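Local structure of putative signal recognition particle protein (Chaetomium thermophilum, 5CK5) at residues 134-139 with 157-162. The protein probably serves as the GTP-binding beta subunit of the signal recognition particle receptor at the endoplasmic reticulum membrane, binding GTP and GDP with magnesium. Numbering follows the deposited sequence.
Sequences SPSLTI and PYKSKL
Residues 136-139 and 158-162 pair as antiparallel strands, with Ser136 opposite Lys161 in a non-hydrogen-bonded pair and Leu137 opposite Ser160 in a hydrogen-bonded one. Leu137 N gives a fairly straight bond to Ser160 O (2.8 Å, 164° at the hydrogen), while the return bond from Ser160 N to Leu137 O is bent and weak. Leu162 N also bonds to Pro135 O (3.0 Å). At the other end Tyr158 N bonds to Ile139 O (3.2 Å), but the bond from Ile139 N to Tyr158 O is weak.

Lys159 carries much of the contact on the Ser136 and Thr138 face. Its chain bends at chi2 (-74°), and the methylene CD comes to 3.1 Å from Ser136 OG. A second bend at chi4 brings NZ to 3.6 Å from Thr138 OG1, close but not hydrogen-bonded. The lysine passes Ser136 OG and then crosses Thr138 at a slant. On the other face Ile139 CG2 rests on Tyr158 CB at 3.6 Å. The tyrosine ring leads away from the strand, with Ile139 O near its plane at one edge. Pro135 CB packs against Leu162 CB and CD2, both at 3.7 Å, and the two side chains cross at about a right angle.

Strand 136-139 adds an antiparallel pairing to an otherwise parallel sheet of the P-loop GTPase type. The contact lies away from the nucleotide site. Strand 158-170 also runs parallel to strand 21-25, with a backbone bond between Lys161 and Ser21. Leu137 touches Ser21, Leu23 and Ile114, Ser160 touches Ser21 and Leu112, and Leu162 touches Leu23.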
loop_
_atom_site.group_PDB
_atom_site.type_symbol
_atom_site.label_atom_id
_atom_site.label_comp_id
_atom_site.label_asym_id
_atom_site.label_seq_id
_atom_site.Cartn_x
_atom_site.Cartn_y
_atom_site.Cartn_z
ATOM N N SER A 134 -13.557 3.048 9.723
ATOM C CA SER A 134 -13.024 1.978 10.541
ATOM C C SER A 134 -13.087 0.679 9.763
ATOM O O SER A 134 -14.051 -0.076 9.864
ATOM C CB SER A 134 -13.803 1.869 11.848
ATOM O OG SER A 134 -13.055 1.175 12.827
ATOM N N PRO A 135 -12.046 0.411 8.979
ATOM C CA PRO A 135 -12.069 -0.717 8.054
ATOM C C PRO A 135 -11.862 -2.028 8.775
ATOM O O PRO A 135 -10.948 -2.125 9.582
ATOM C CB PRO A 135 -10.891 -0.432 7.122
ATOM C CG PRO A 135 -10.474 0.978 7.414
ATOM C CD PRO A 135 -10.826 1.212 8.835
ATOM N N SER A 136 -12.703 -3.016 8.502
ATOM C CA SER A 136 -12.481 -4.356 9.026
ATOM C C SER A 136 -12.622 -5.325 7.872
ATOM O O SER A 136 -13.519 -5.183 7.045
ATOM C CB SER A 136 -13.457 -4.707 10.148
ATOM O OG SER A 136 -14.778 -4.781 9.661
ATOM N N LEU A 137 -11.742 -6.315 7.828
ATOM C CA LEU A 137 -11.717 -7.266 6.732
ATOM C C LEU A 137 -12.270 -8.603 7.139
ATOM O O LEU A 137 -11.952 -9.129 8.203
ATOM C CB LEU A 137 -10.297 -7.448 6.197
ATOM C CG LEU A 137 -9.822 -6.309 5.299
ATOM C CD1 LEU A 137 -8.365 -6.477 4.915
ATOM C CD2 LEU A 137 -10.711 -6.224 4.067
ATOM N N THR A 138 -13.138 -9.126 6.287
ATOM C CA THR A 138 -13.761 -10.405 6.528
ATOM C C THR A 138 -12.898 -11.505 5.925
ATOM O O THR A 138 -12.710 -11.568 4.708
ATOM C CB THR A 138 -15.145 -10.433 5.915
ATOM O OG1 THR A 138 -15.872 -9.273 6.339
ATOM C CG2 THR A 138 -15.872 -11.701 6.309
ATOM N N ILE A 139 -12.432 -12.409 6.775
ATOM C CA ILE A 139 -11.454 -13.409 6.375
ATOM C C ILE A 139 -11.963 -14.856 6.550
ATOM O O ILE A 139 -12.688 -15.129 7.499
ATOM C CB ILE A 139 -10.158 -13.209 7.180
ATOM C CG1 ILE A 139 -9.428 -14.539 7.310
ATOM C CG2 ILE A 139 -10.468 -12.554 8.553
ATOM C CD1 ILE A 139 -9.028 -14.905 8.662
ATOM N N PRO A 157 -16.739 -17.073 9.535
ATOM C CA PRO A 157 -16.189 -15.772 9.130
ATOM C C PRO A 157 -15.593 -14.982 10.299
ATOM O O PRO A 157 -16.157 -15.001 11.396
ATOM C CB PRO A 157 -17.409 -15.051 8.559
ATOM C CG PRO A 157 -18.573 -15.653 9.298
ATOM C CD PRO A 157 -18.212 -17.096 9.495
ATOM N N TYR A 158 -14.470 -14.304 10.062
ATOM C CA TYR A 158 -13.872 -13.396 11.045
ATOM C C TYR A 158 -13.881 -11.938 10.600
ATOM O O TYR A 158 -14.237 -11.626 9.472
ATOM C CB TYR A 158 -12.425 -13.806 11.349
ATOM C CG TYR A 158 -12.277 -15.127 12.076
ATOM C CD1 TYR A 158 -12.515 -16.333 11.430
ATOM C CD2 TYR A 158 -11.901 -15.167 13.413
ATOM C CE1 TYR A 158 -12.381 -17.537 12.094
ATOM C CE2 TYR A 158 -11.764 -16.367 14.083
ATOM C CZ TYR A 158 -12.006 -17.547 13.417
ATOM O OH TYR A 158 -11.876 -18.744 14.076
ATOM N N LYS A 159 -13.436 -11.057 11.489
ATOM C CA LYS A 159 -13.171 -9.660 11.158
ATOM C C LYS A 159 -11.772 -9.340 11.620
ATOM O O LYS A 159 -11.323 -9.845 12.649
ATOM C CB LYS A 159 -14.151 -8.669 11.796
ATOM C CG LYS A 159 -15.550 -8.560 11.204
ATOM C CD LYS A 159 -15.513 -7.808 9.862
ATOM C CE LYS A 159 -16.896 -7.283 9.440
ATOM N NZ LYS A 159 -17.922 -8.334 9.184
ATOM N N SER A 160 -11.080 -8.536 10.819
ATOM C CA SER A 160 -9.708 -8.156 11.087
ATOM C C SER A 160 -9.568 -6.642 10.941
ATOM O O SER A 160 -9.870 -6.068 9.896
ATOM C CB SER A 160 -8.772 -8.910 10.146
ATOM O OG SER A 160 -7.487 -9.059 10.710
ATOM N N LYS A 161 -9.148 -5.987 12.012
ATOM C CA LYS A 161 -8.934 -4.547 11.977
ATOM C C LYS A 161 -7.863 -4.164 10.961
ATOM O O LYS A 161 -6.731 -4.598 11.066
ATOM C CB LYS A 161 -8.570 -4.066 13.383
ATOM C CG LYS A 161 -9.771 -4.141 14.304
ATOM C CD LYS A 161 -9.504 -3.589 15.692
ATOM C CE LYS A 161 -10.798 -3.026 16.311
ATOM N NZ LYS A 161 -10.625 -2.362 17.643
ATOM N N LEU A 162 -8.220 -3.353 9.973
ATOM C CA LEU A 162 -7.229 -2.914 9.016
ATOM C C LEU A 162 -6.434 -1.813 9.693
ATOM O O LEU A 162 -6.991 -0.793 10.077
ATOM C CB LEU A 162 -7.892 -2.438 7.726
ATOM C CG LEU A 162 -6.963 -1.884 6.655
ATOM C CD1 LEU A 162 -5.931 -2.897 6.233
ATOM C CD2 LEU A 162 -7.796 -1.475 5.478
#